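Local coordinates for protein type II restriction enzyme BsoBI (Geobacillus stearothermophilus, PDB 1DC1) that recognises the degenerate double-stranded DNA sequence 5'-CYCGRG-3' as a homodimer and cleaves it after the first cytosine, at residues D161-K166 against E181-G186; A52-K57 against E109-L114; P275-I280 against G299-S304; I29-E34 against G128-I133. All coordinates share one frame; numbering follows the deposited sequence.

In the fold
Contacts 2 and 4 both join helix 21-53 to helix 110-152, with centres about 31 Å apart: contact 4 lies beside the DNA and contains the DNA-contacting Arg131, whereas contact 2 lies at the far end, its nearest atom about 14 Å from nucleic acid. Both also touch the second subunit. Contacts 1 and 3 belong to the mixed sheet of the PDDEXK-clan core, their centres about 25 Å apart. In contact 3 Phe279 packs beside Glu240 and Lys242, predicted ligands of the catalytic magnesium, while contact 1 brings Lys165 to a DNA phosphate. Contacts 1 and 4 are about 10 Å apart between nearest atoms, and contacts 2 and 3 flank the chain's centre from opposite sides.

Contact 1. Residues D161-K166 against E181-G186; sequences DSRDKK and ETFAKG. With nucleotides of chain B.
An antiparallel bridge in the mixed sheet pairs Asp161, at the end of strand 157-161, with Ala184, at the start of strand 184-191, as a non-hydrogen-bonded pair whose side chains diverge. One residue on, Ser162 N donates to Phe183 O at 2.8 Å in a nearly straight bond (166°), and Ser162 CA rests on Lys185 CB at 3.7 Å. The lysine then leads away, its NZ bonding to the carbonyl of Tyr200.

Beyond the bridge the chain turns back in a type I beta turn from Asp161 to Asp164, to which an Asx turn is added: Asp161 OD1 accepts from Arg163 N at 3.0 Å. The same oxygen uses its syn lone pair for Arg163 NH1 at 2.9 Å, within the guanidinium plane, as part of a salt bridge. This second bond and the Phe183 ring together hold the guanidinium, which lies flat on the ring with centres 3.6 Å apart and planes at 11°, a stacked cation-pi contact. Bends at chi2 and chi3 fold the arginine back over the ring. Thr182 CG2 covers the opposite face of Phe183, and Trp159 also touches this side chain. Lys165 curls back on the turn, where NZ donates to Ser162 O at 2.6 Å and, at a short 2.5 Å, to OP1 of thymidine DT13 of chain B, tying the loop to the DNA backbone; Tyr167 OH is a further partner of NZ.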
# COMPACT_ATOMS: atom_id res chain seq x y z
N ASP D 161 -7.51 24.29 14.63
CA ASP D 161 -8.33 23.13 14.90
C ASP D 161 -8.73 22.41 13.62
O ASP D 161 -9.47 22.98 12.80
CB ASP D 161 -9.57 23.61 15.65
CG ASP D 161 -10.28 22.49 16.39
OD1 ASP D 161 -10.33 21.36 15.86
OD2 ASP D 161 -10.78 22.75 17.50
N SER D 162 -8.23 21.18 13.44
CA SER D 162 -8.52 20.37 12.25
C SER D 162 -10.04 20.17 12.01
O SER D 162 -10.48 19.97 10.87
CB SER D 162 -7.86 19.02 12.38
OG SER D 162 -8.44 18.36 13.48
N ARG D 163 -10.82 20.25 13.09
CA ARG D 163 -12.27 20.13 12.99
C ARG D 163 -12.90 21.35 12.27
O ARG D 163 -13.99 21.24 11.66
CB ARG D 163 -12.91 20.02 14.38
CG ARG D 163 -12.76 18.68 15.01
CD ARG D 163 -11.85 18.85 16.14
NE ARG D 163 -12.52 18.69 17.42
CZ ARG D 163 -12.29 19.47 18.48
NH1 ARG D 163 -11.42 20.47 18.42
NH2 ARG D 163 -12.89 19.21 19.63
N ASP D 164 -12.26 22.51 12.37
CA ASP D 164 -12.77 23.71 11.71
C ASP D 164 -12.18 23.82 10.31
O ASP D 164 -11.06 24.31 10.14
CB ASP D 164 -12.41 24.98 12.50
CG ASP D 164 -13.15 26.22 11.98
OD1 ASP D 164 -13.68 26.19 10.85
OD2 ASP D 164 -13.20 27.24 12.70
N LYS D 165 -12.97 23.39 9.32
CA LYS D 165 -12.53 23.41 7.92
C LYS D 165 -12.32 24.77 7.23
O LYS D 165 -11.78 24.82 6.12
CB LYS D 165 -13.46 22.52 7.08
CG LYS D 165 -13.52 21.05 7.55
CD LYS D 165 -12.16 20.47 7.91
CE LYS D 165 -12.36 19.10 8.49
NZ LYS D 165 -11.10 18.41 8.86
N LYS D 166 -12.74 25.87 7.84
CA LYS D 166 -12.44 27.13 7.19
C LYS D 166 -10.92 27.22 7.35
O LYS D 166 -10.26 27.92 6.60
CB LYS D 166 -13.10 28.32 7.88
CG LYS D 166 -14.44 28.04 8.52
CD LYS D 166 -14.71 29.06 9.65
CE LYS D 166 -15.52 28.50 10.84
NZ LYS D 166 -16.31 27.23 10.60
N GLU D 181 -2.71 18.04 20.52
CA GLU D 181 -2.21 17.44 19.29
C GLU D 181 -3.24 16.54 18.55
O GLU D 181 -3.15 16.30 17.33
CB GLU D 181 -0.94 16.71 19.63
CG GLU D 181 -1.15 15.47 20.45
CD GLU D 181 -1.19 15.72 21.95
OE1 GLU D 181 -1.14 16.89 22.39
OE2 GLU D 181 -1.29 14.72 22.69
N THR D 182 -4.24 16.09 19.29
CA THR D 182 -5.31 15.27 18.75
C THR D 182 -6.09 16.01 17.69
O THR D 182 -6.66 15.41 16.78
CB THR D 182 -6.33 14.88 19.85
OG1 THR D 182 -5.69 14.06 20.83
CG2 THR D 182 -7.48 14.13 19.23
N PHE D 183 -6.14 17.33 17.82
CA PHE D 183 -6.92 18.13 16.88
C PHE D 183 -6.23 19.27 16.21
O PHE D 183 -6.88 20.17 15.69
CB PHE D 183 -8.13 18.69 17.59
CG PHE D 183 -9.09 17.65 18.00
CD1 PHE D 183 -9.69 16.85 17.03
CD2 PHE D 183 -9.38 17.48 19.34
CE1 PHE D 183 -10.59 15.88 17.38
CE2 PHE D 183 -10.28 16.52 19.72
CZ PHE D 183 -10.89 15.71 18.73
N ALA D 184 -4.91 19.25 16.22
CA ALA D 184 -4.17 20.31 15.60
C ALA D 184 -3.76 20.02 14.16
O ALA D 184 -3.02 19.05 13.88
CB ALA D 184 -2.95 20.69 16.44
N LYS D 185 -4.24 20.90 13.28
CA LYS D 185 -3.97 20.91 11.84
C LYS D 185 -2.69 21.73 11.61
O LYS D 185 -1.98 21.53 10.64
CB LYS D 185 -5.21 21.53 11.13
CG LYS D 185 -5.03 22.08 9.70
CD LYS D 185 -4.50 21.02 8.74
CE LYS D 185 -4.39 21.54 7.32
NZ LYS D 185 -4.63 20.42 6.36
N GLY D 186 -2.41 22.66 12.52
CA GLY D 186 -1.23 23.51 12.38
C GLY D 186 -0.87 24.15 13.72
O GLY D 186 -1.70 24.20 14.63
P DT B 13 -9.66 17.97 5.20
OP1 DT B 13 -9.85 18.09 6.67
OP2 DT B 13 -10.86 18.09 4.30
O5' DT B 13 -8.57 19.06 4.75

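Contact 2. Residues A52-K57 against E109-L114; sequences AASVAK and EFIDEL
Ile111 pushes its CD1 against Ala53, near the end of helix 21-53, meeting Ala53 O at 3.5 Å and Ala53 CB at 4.2 Å. Its second branch, CG2, lies anti to the backbone N and touches Ser54 OG at 3.8 Å. Leu114, one helical turn further on, brings CD2 to Ala53 CB at 4.1 Å, so this small methyl sits against two branched side chains. Phe110 works on the other side of Ile111: its CZ meets Ala56 O edge-on at 3.5 Å, and its CE1 approaches Lys57 O at the same separation of 3.5 Å. With chi1 at 89°, the ring is directed at the chain past the turn, and Ile111 CG1 lies above one face, toward the rim.

Ala53 O and Ala56 O belong to a type I beta turn from Ala53 to Ala56, in which Ala53 O accepts from Ala56 N at 3.0 Å; Lys57 follows it. Ser54 OG is tied back to Lys50 O, one turn earlier, and Asp112 forms a salt bridge with Lys50 along the margin of the contact.

Further out, Leu114 continues into a core shared with Leu98 and Leu103, and with Leu72 and Ala75 of helix 69-75. Arg47 of the second subunit binds Glu113 OE1 and Glu109 O. The end of helix 21-53 thus packs on the first turn of helix 110-152, with helices 69-75 and 88-103 beside it.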
# COMPACT_ATOMS: atom_id res chain seq x y z
N ALA D 52 -32.09 -7.18 10.75
CA ALA D 52 -32.85 -6.63 9.63
C ALA D 52 -33.10 -7.64 8.52
O ALA D 52 -34.19 -7.75 8.00
CB ALA D 52 -32.11 -5.44 9.05
N ALA D 53 -32.06 -8.38 8.18
CA ALA D 53 -32.16 -9.34 7.11
C ALA D 53 -33.00 -10.53 7.46
O ALA D 53 -33.56 -11.18 6.56
CB ALA D 53 -30.79 -9.80 6.71
N SER D 54 -33.07 -10.85 8.75
CA SER D 54 -33.80 -12.02 9.18
C SER D 54 -35.30 -12.04 8.89
O SER D 54 -35.93 -13.12 8.95
CB SER D 54 -33.51 -12.31 10.64
OG SER D 54 -32.22 -12.87 10.77
N VAL D 55 -35.88 -10.88 8.56
CA VAL D 55 -37.30 -10.88 8.20
C VAL D 55 -37.52 -11.50 6.79
O VAL D 55 -38.63 -11.92 6.49
CB VAL D 55 -37.95 -9.48 8.32
CG1 VAL D 55 -37.44 -8.78 9.57
CG2 VAL D 55 -37.69 -8.69 7.10
N ALA D 56 -36.46 -11.61 5.95
CA ALA D 56 -36.57 -12.24 4.63
C ALA D 56 -36.64 -13.73 4.89
O ALA D 56 -35.84 -14.29 5.65
CB ALA D 56 -35.37 -11.92 3.79
N LYS D 57 -37.59 -14.41 4.27
CA LYS D 57 -37.70 -15.82 4.50
C LYS D 57 -36.93 -16.53 3.42
O LYS D 57 -36.59 -17.69 3.57
CB LYS D 57 -39.16 -16.25 4.55
CG LYS D 57 -39.93 -15.83 5.84
CD LYS D 57 -39.10 -14.98 6.81
CE LYS D 57 -38.88 -15.65 8.16
NZ LYS D 57 -37.85 -16.74 8.12
N GLU D 109 -29.07 -21.94 5.60
CA GLU D 109 -28.06 -21.10 6.24
C GLU D 109 -27.79 -19.81 5.48
O GLU D 109 -26.74 -19.21 5.64
CB GLU D 109 -26.75 -21.87 6.35
CG GLU D 109 -26.94 -23.28 6.83
CD GLU D 109 -27.68 -23.32 8.14
OE1 GLU D 109 -27.19 -22.65 9.08
OE2 GLU D 109 -28.72 -24.00 8.24
N PHE D 110 -28.74 -19.38 4.66
CA PHE D 110 -28.55 -18.16 3.87
C PHE D 110 -28.33 -16.83 4.66
O PHE D 110 -27.59 -15.95 4.16
CB PHE D 110 -29.69 -17.99 2.83
CG PHE D 110 -30.93 -17.24 3.31
CD1 PHE D 110 -32.03 -17.93 3.80
CD2 PHE D 110 -31.04 -15.86 3.16
CE1 PHE D 110 -33.21 -17.26 4.12
CE2 PHE D 110 -32.20 -15.19 3.47
CZ PHE D 110 -33.29 -15.89 3.96
N ILE D 111 -28.93 -16.66 5.85
CA ILE D 111 -28.72 -15.41 6.60
C ILE D 111 -27.27 -15.36 7.07
O ILE D 111 -26.59 -14.38 6.83
CB ILE D 111 -29.69 -15.26 7.85
CG1 ILE D 111 -31.16 -15.10 7.40
CG2 ILE D 111 -29.26 -14.02 8.69
CD1 ILE D 111 -31.42 -13.90 6.45
N ASP D 112 -26.78 -16.42 7.71
CA ASP D 112 -25.39 -16.35 8.14
C ASP D 112 -24.46 -16.30 6.93
O ASP D 112 -23.41 -15.71 7.03
CB ASP D 112 -25.02 -17.51 9.06
CG ASP D 112 -25.40 -17.27 10.52
OD1 ASP D 112 -25.88 -16.18 10.92
OD2 ASP D 112 -25.21 -18.21 11.28
N GLU D 113 -24.83 -16.93 5.81
CA GLU D 113 -24.00 -16.84 4.60
C GLU D 113 -23.82 -15.32 4.30
O GLU D 113 -22.70 -14.85 4.03
CB GLU D 113 -24.67 -17.53 3.39
CG GLU D 113 -23.79 -17.54 2.12
CD GLU D 113 -22.51 -18.39 2.25
OE1 GLU D 113 -22.48 -19.29 3.13
OE2 GLU D 113 -21.53 -18.20 1.48
N LEU D 114 -24.91 -14.57 4.34
CA LEU D 114 -24.87 -13.13 4.07
C LEU D 114 -24.01 -12.37 5.08
O LEU D 114 -23.15 -11.55 4.71
CB LEU D 114 -26.28 -12.56 4.13
CG LEU D 114 -26.43 -11.04 4.02
CD1 LEU D 114 -25.67 -10.48 2.78
CD2 LEU D 114 -27.94 -10.73 3.93

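Contact 3. Residues P275-I280 against G299-S304; sequences PKTIFI and GSLTNS
Thr277 and Thr302 meet through backbone and side chain together. Thr277 N donates to Thr302 OG1 at 2.9 Å (161°), and Thr302 N returns a bond to Thr277 O at 2.9 Å, which also takes a weak bond from Asn303 N. The hydroxyl of Thr302 thus stands in for a strand carbonyl; chi1 of -44° sets it anti to its own carbonyl carbon, beside the backbone N, and CG2 on the other branch packs on Lys276 CG at 3.9 Å. Thr277 OG1 lies 3.6 Å from Leu301 CD1.

Phe279 is the third large contributor. Its CB meets Leu301 CD2 at 4.1 Å, its N donates weakly to Asn303 O, and its carbonyl O accepts from Ser304 OG at 2.8 Å, which leaves that hydroxyl near the ring edge. The ring itself leads off to Trp254, which it meets edge-to-face, and to Lys242, a predicted magnesium ligand.

On the other face Ile278 CG2 packs on Asn303 CB at 3.8 Å. The bridges Ile278-Asn303 and Phe279-Ser304 are parallel, with helix 286-298 between the strands in sequence: a beta-alpha-beta crossover placing strand 303-306 at the margin of the PDDEXK-type nuclease sheet.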
# COMPACT_ATOMS: atom_id res chain seq x y z
N PRO D 275 14.11 25.23 -0.23
CA PRO D 275 13.53 24.99 1.11
C PRO D 275 14.24 23.78 1.77
O PRO D 275 14.84 22.92 1.07
CB PRO D 275 12.06 24.67 0.81
CG PRO D 275 12.05 24.19 -0.62
CD PRO D 275 13.11 25.07 -1.29
N LYS D 276 14.22 23.72 3.09
CA LYS D 276 14.83 22.57 3.78
C LYS D 276 13.90 21.38 3.55
O LYS D 276 12.71 21.57 3.32
CB LYS D 276 14.94 22.80 5.30
CG LYS D 276 15.90 23.91 5.70
CD LYS D 276 15.78 24.14 7.19
CE LYS D 276 16.69 25.24 7.67
NZ LYS D 276 17.32 25.99 6.55
N THR D 277 14.43 20.17 3.59
CA THR D 277 13.59 18.98 3.42
C THR D 277 13.90 17.98 4.51
O THR D 277 15.04 17.86 4.96
CB THR D 277 13.77 18.28 2.03
OG1 THR D 277 15.13 17.93 1.87
CG2 THR D 277 13.26 19.19 0.86
N ILE D 278 12.88 17.27 4.99
CA ILE D 278 13.11 16.28 6.04
C ILE D 278 12.29 15.01 5.78
O ILE D 278 11.29 15.03 5.05
CB ILE D 278 12.77 16.84 7.53
CG1 ILE D 278 11.25 17.06 7.70
CG2 ILE D 278 13.56 18.10 7.84
CD1 ILE D 278 10.86 17.52 9.12
N PHE D 279 12.76 13.91 6.36
CA PHE D 279 12.08 12.63 6.31
C PHE D 279 12.06 12.08 7.73
O PHE D 279 13.11 11.95 8.37
CB PHE D 279 12.79 11.62 5.43
CG PHE D 279 12.10 10.29 5.42
CD1 PHE D 279 10.97 10.09 4.62
CD2 PHE D 279 12.50 9.26 6.28
CE1 PHE D 279 10.24 8.89 4.68
CE2 PHE D 279 11.76 8.04 6.34
CZ PHE D 279 10.64 7.87 5.54
N ILE D 280 10.87 11.75 8.23
CA ILE D 280 10.73 11.18 9.57
C ILE D 280 9.97 9.88 9.36
O ILE D 280 8.94 9.88 8.72
CB ILE D 280 9.89 12.10 10.50
CG1 ILE D 280 10.55 13.48 10.60
CG2 ILE D 280 9.68 11.45 11.87
CD1 ILE D 280 9.62 14.55 11.21
N GLY D 299 23.62 16.82 1.56
CA GLY D 299 22.87 18.02 1.67
C GLY D 299 21.55 17.93 0.93
O GLY D 299 20.73 18.84 0.98
N SER D 300 21.28 16.83 0.25
CA SER D 300 20.01 16.79 -0.46
C SER D 300 18.82 16.67 0.54
O SER D 300 17.73 17.17 0.27
CB SER D 300 20.02 15.74 -1.60
OG SER D 300 19.40 14.55 -1.25
N LEU D 301 19.02 16.05 1.69
CA LEU D 301 17.99 16.01 2.73
C LEU D 301 18.63 16.81 3.88
O LEU D 301 19.80 16.62 4.20
CB LEU D 301 17.69 14.58 3.14
CG LEU D 301 16.40 14.11 3.82
CD1 LEU D 301 15.20 14.46 2.97
CD2 LEU D 301 16.51 12.56 4.07
N THR D 302 17.87 17.71 4.50
CA THR D 302 18.34 18.57 5.59
C THR D 302 18.40 17.91 6.97
O THR D 302 19.32 18.16 7.76
CB THR D 302 17.48 19.84 5.72
OG1 THR D 302 17.24 20.38 4.41
CG2 THR D 302 18.20 20.88 6.54
N ASN D 303 17.42 17.06 7.26
CA ASN D 303 17.37 16.38 8.55
C ASN D 303 16.46 15.16 8.46
O ASN D 303 15.66 15.01 7.53
CB ASN D 303 16.88 17.36 9.62
CG ASN D 303 17.46 17.08 10.98
OD1 ASN D 303 17.93 15.96 11.28
ND2 ASN D 303 17.41 18.08 11.83
N SER D 304 16.58 14.29 9.45
CA SER D 304 15.77 13.08 9.48
C SER D 304 15.71 12.55 10.89
O SER D 304 16.60 12.82 11.70
CB SER D 304 16.37 12.01 8.58
OG SER D 304 15.61 10.82 8.57

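Contact 4. Residues I29-E34 against G128-I133; sequences IAFALE and GTMRNI. With nucleotides of chain B; nucleotides of chain A.
Met130 meets Phe31 and Glu34 atom by atom from its base. CB lies against Phe31 CZ at 3.6 Å, where the two side chains run alongside one another, pointing oppositely. Bends at chi2 and chi3, both near -55°, then curl the chain so that its end lies over Phe31 and against Glu34. SD comes to 4.2 Å from Glu34 CG and stands above the Phe31 ring at a distance, a Met-aromatic contact. The terminal CE completes the hook: it touches Glu34 CG at 3.6 Å and hangs over the ring, 4.1 Å from the Phe31 centroid and 13° off the normal, a CH-pi contact. Ile133 CG2 adds a neighbouring apolar surface to Glu34, whose OE2 pairs with Arg38.

These side chains bridge two long helices whose axes, in the segments 29-34 and 128-133, pass 11.0 Å apart at 125°, and both helices reach DNA, consistent with the tunnel described for this enzyme. On the face of the Phe31 ring opposite Met130 CE lies C5' of DG8 of chain A, 3.6 Å from Phe31 CZ.

On helix 110-152, Asn132 reads the minor-groove edge of guanine DG10 of chain B: OD1 accepts from its N2 and ND2 donates to its N3, each at 2.9 Å and nearly straight. ND2 also donates to Gly128 O one turn earlier, a second bond that steadies the amide. Arg131, a known DNA-contacting residue, is extended from CG to NE; O4' of DG8 lies over one face of its guanidinium, O2 of DC7 of chain A lies at the edge, and NH2 bonds to another DNA sugar.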
# COMPACT_ATOMS: atom_id res chain seq x y z
N ILE D 29 1.95 -4.45 18.53
CA ILE D 29 1.03 -4.64 19.65
C ILE D 29 0.03 -3.46 19.82
O ILE D 29 -1.18 -3.66 20.01
CB ILE D 29 1.86 -4.89 20.92
CG1 ILE D 29 2.47 -6.29 20.81
CG2 ILE D 29 1.02 -4.76 22.17
CD1 ILE D 29 3.53 -6.58 21.87
N ALA D 30 0.53 -2.22 19.72
CA ALA D 30 -0.31 -1.03 19.83
C ALA D 30 -1.28 -0.96 18.65
O ALA D 30 -2.41 -0.54 18.83
CB ALA D 30 0.56 0.23 19.86
N PHE D 31 -0.85 -1.37 17.46
CA PHE D 31 -1.73 -1.38 16.28
C PHE D 31 -2.92 -2.34 16.51
O PHE D 31 -4.09 -1.98 16.22
CB PHE D 31 -0.93 -1.80 15.02
CG PHE D 31 -1.66 -1.54 13.69
CD1 PHE D 31 -1.58 -0.31 13.06
CD2 PHE D 31 -2.44 -2.52 13.10
CE1 PHE D 31 -2.28 -0.06 11.83
CE2 PHE D 31 -3.15 -2.27 11.86
CZ PHE D 31 -3.05 -1.03 11.24
N ALA D 32 -2.61 -3.52 17.06
CA ALA D 32 -3.62 -4.53 17.35
C ALA D 32 -4.59 -4.04 18.42
O ALA D 32 -5.79 -4.29 18.34
CB ALA D 32 -2.94 -5.86 17.81
N LEU D 33 -4.08 -3.34 19.42
CA LEU D 33 -4.96 -2.83 20.46
C LEU D 33 -5.94 -1.83 19.89
O LEU D 33 -7.12 -1.82 20.26
CB LEU D 33 -4.16 -2.15 21.58
CG LEU D 33 -3.85 -3.13 22.73
CD1 LEU D 33 -3.70 -4.61 22.22
CD2 LEU D 33 -2.56 -2.65 23.41
N GLU D 34 -5.46 -0.99 19.00
CA GLU D 34 -6.33 0.03 18.40
C GLU D 34 -7.33 -0.64 17.46
O GLU D 34 -8.50 -0.26 17.43
CB GLU D 34 -5.46 1.06 17.68
CG GLU D 34 -6.20 2.16 16.95
CD GLU D 34 -6.93 3.10 17.88
OE1 GLU D 34 -6.68 3.06 19.09
OE2 GLU D 34 -7.76 3.87 17.37
N GLY D 128 -8.53 -0.68 5.92
CA GLY D 128 -8.33 0.63 5.31
C GLY D 128 -8.41 1.74 6.34
O GLY D 128 -7.56 2.63 6.36
N THR D 129 -9.41 1.68 7.20
CA THR D 129 -9.62 2.65 8.26
C THR D 129 -8.41 2.69 9.20
O THR D 129 -7.91 3.78 9.55
CB THR D 129 -10.87 2.27 9.02
OG1 THR D 129 -12.00 2.81 8.30
CG2 THR D 129 -10.84 2.78 10.45
N MET D 130 -7.92 1.52 9.58
CA MET D 130 -6.77 1.40 10.49
C MET D 130 -5.49 2.03 9.88
O MET D 130 -4.71 2.65 10.58
CB MET D 130 -6.54 -0.08 10.81
CG MET D 130 -7.46 -0.66 11.89
SD MET D 130 -7.49 0.39 13.39
CE MET D 130 -5.80 0.47 13.82
N ARG D 131 -5.25 1.84 8.58
CA ARG D 131 -4.06 2.43 7.92
C ARG D 131 -4.13 3.98 8.03
O ARG D 131 -3.15 4.62 8.32
CB ARG D 131 -3.98 1.91 6.46
CG ARG D 131 -3.64 0.35 6.42
CD ARG D 131 -3.77 -0.26 5.00
NE ARG D 131 -3.24 -1.63 4.84
CZ ARG D 131 -3.73 -2.69 5.47
NH1 ARG D 131 -4.73 -2.56 6.31
NH2 ARG D 131 -3.30 -3.90 5.20
N ASN D 132 -5.32 4.55 7.87
CA ASN D 132 -5.52 5.99 7.98
C ASN D 132 -5.35 6.40 9.45
O ASN D 132 -4.76 7.44 9.73
CB ASN D 132 -6.92 6.38 7.46
CG ASN D 132 -6.98 6.44 5.92
OD1 ASN D 132 -6.57 7.43 5.33
ND2 ASN D 132 -7.48 5.39 5.30
N ILE D 133 -5.84 5.59 10.38
CA ILE D 133 -5.69 5.89 11.80
C ILE D 133 -4.21 5.96 12.20
O ILE D 133 -3.79 6.89 12.89
CB ILE D 133 -6.43 4.85 12.64
CG1 ILE D 133 -7.93 5.16 12.61
CG2 ILE D 133 -5.90 4.90 14.05
CD1 ILE D 133 -8.85 4.07 13.15
P DG B 10 -13.51 0.34 1.30
OP1 DG B 10 -14.91 -0.15 1.46
OP2 DG B 10 -13.16 1.16 0.12
O5' DG B 10 -13.07 1.01 2.67
C5' DG B 10 -13.13 2.40 2.89
C4' DG B 10 -12.04 2.80 3.87
O4' DG B 10 -10.76 2.40 3.34
C3' DG B 10 -11.96 4.32 4.01
O3' DG B 10 -12.68 4.71 5.15
C2' DG B 10 -10.49 4.61 4.19
C1' DG B 10 -9.83 3.49 3.40
N9 DG B 10 -9.48 3.85 2.03
C8 DG B 10 -9.98 3.27 0.88
N7 DG B 10 -9.41 3.73 -0.20
C5 DG B 10 -8.50 4.68 0.26
C6 DG B 10 -7.56 5.51 -0.46
O6 DG B 10 -7.39 5.60 -1.68
N1 DG B 10 -6.80 6.31 0.41
C2 DG B 10 -6.97 6.37 1.79
N2 DG B 10 -6.18 7.26 2.46
N3 DG B 10 -7.86 5.62 2.46
C4 DG B 10 -8.57 4.79 1.64
P DG A 8 1.87 0.18 8.84
OP1 DG A 8 1.78 0.55 10.24
OP2 DG A 8 3.18 0.17 8.17
O5' DG A 8 1.23 -1.28 8.78
C5' DG A 8 -0.17 -1.52 9.13
C4' DG A 8 -0.74 -2.62 8.25
O4' DG A 8 -0.72 -2.15 6.88
C3' DG A 8 0.09 -3.92 8.28
O3' DG A 8 -0.76 -5.05 8.02
C2' DG A 8 0.98 -3.76 7.05
C1' DG A 8 0.04 -3.03 6.08
N9 DG A 8 0.70 -2.26 5.02
C8 DG A 8 1.81 -1.45 5.18
N7 DG A 8 2.24 -0.94 4.05
C5 DG A 8 1.35 -1.42 3.09
C6 DG A 8 1.33 -1.23 1.65
O6 DG A 8 2.11 -0.59 0.95
N1 DG A 8 0.27 -1.91 1.05
C2 DG A 8 -0.65 -2.69 1.72
N2 DG A 8 -1.61 -3.26 0.99
N3 DG A 8 -0.62 -2.90 3.05
C4 DG A 8 0.39 -2.23 3.67
P DC A 7 1.40 6.73 7.03
OP1 DC A 7 1.90 6.97 8.40
OP2 DC A 7 2.28 7.02 5.86
O5' DC A 7 0.96 5.22 6.90
C5' DC A 7 0.06 4.61 7.86
C4' DC A 7 -0.18 3.16 7.49
O4' DC A 7 -0.83 3.03 6.19
C3' DC A 7 1.08 2.28 7.46
O3' DC A 7 0.77 1.03 8.02
C2' DC A 7 1.29 2.03 5.98
C1' DC A 7 -0.12 2.07 5.41
N1 DC A 7 -0.13 2.47 3.99
C2 DC A 7 -0.80 1.65 3.05
O2 DC A 7 -1.55 0.73 3.46
N3 DC A 7 -0.64 1.89 1.72
C4 DC A 7 0.09 2.95 1.32
N4 DC A 7 0.24 3.15 0.01
C5 DC A 7 0.68 3.87 2.27
C6 DC A 7 0.55 3.59 3.57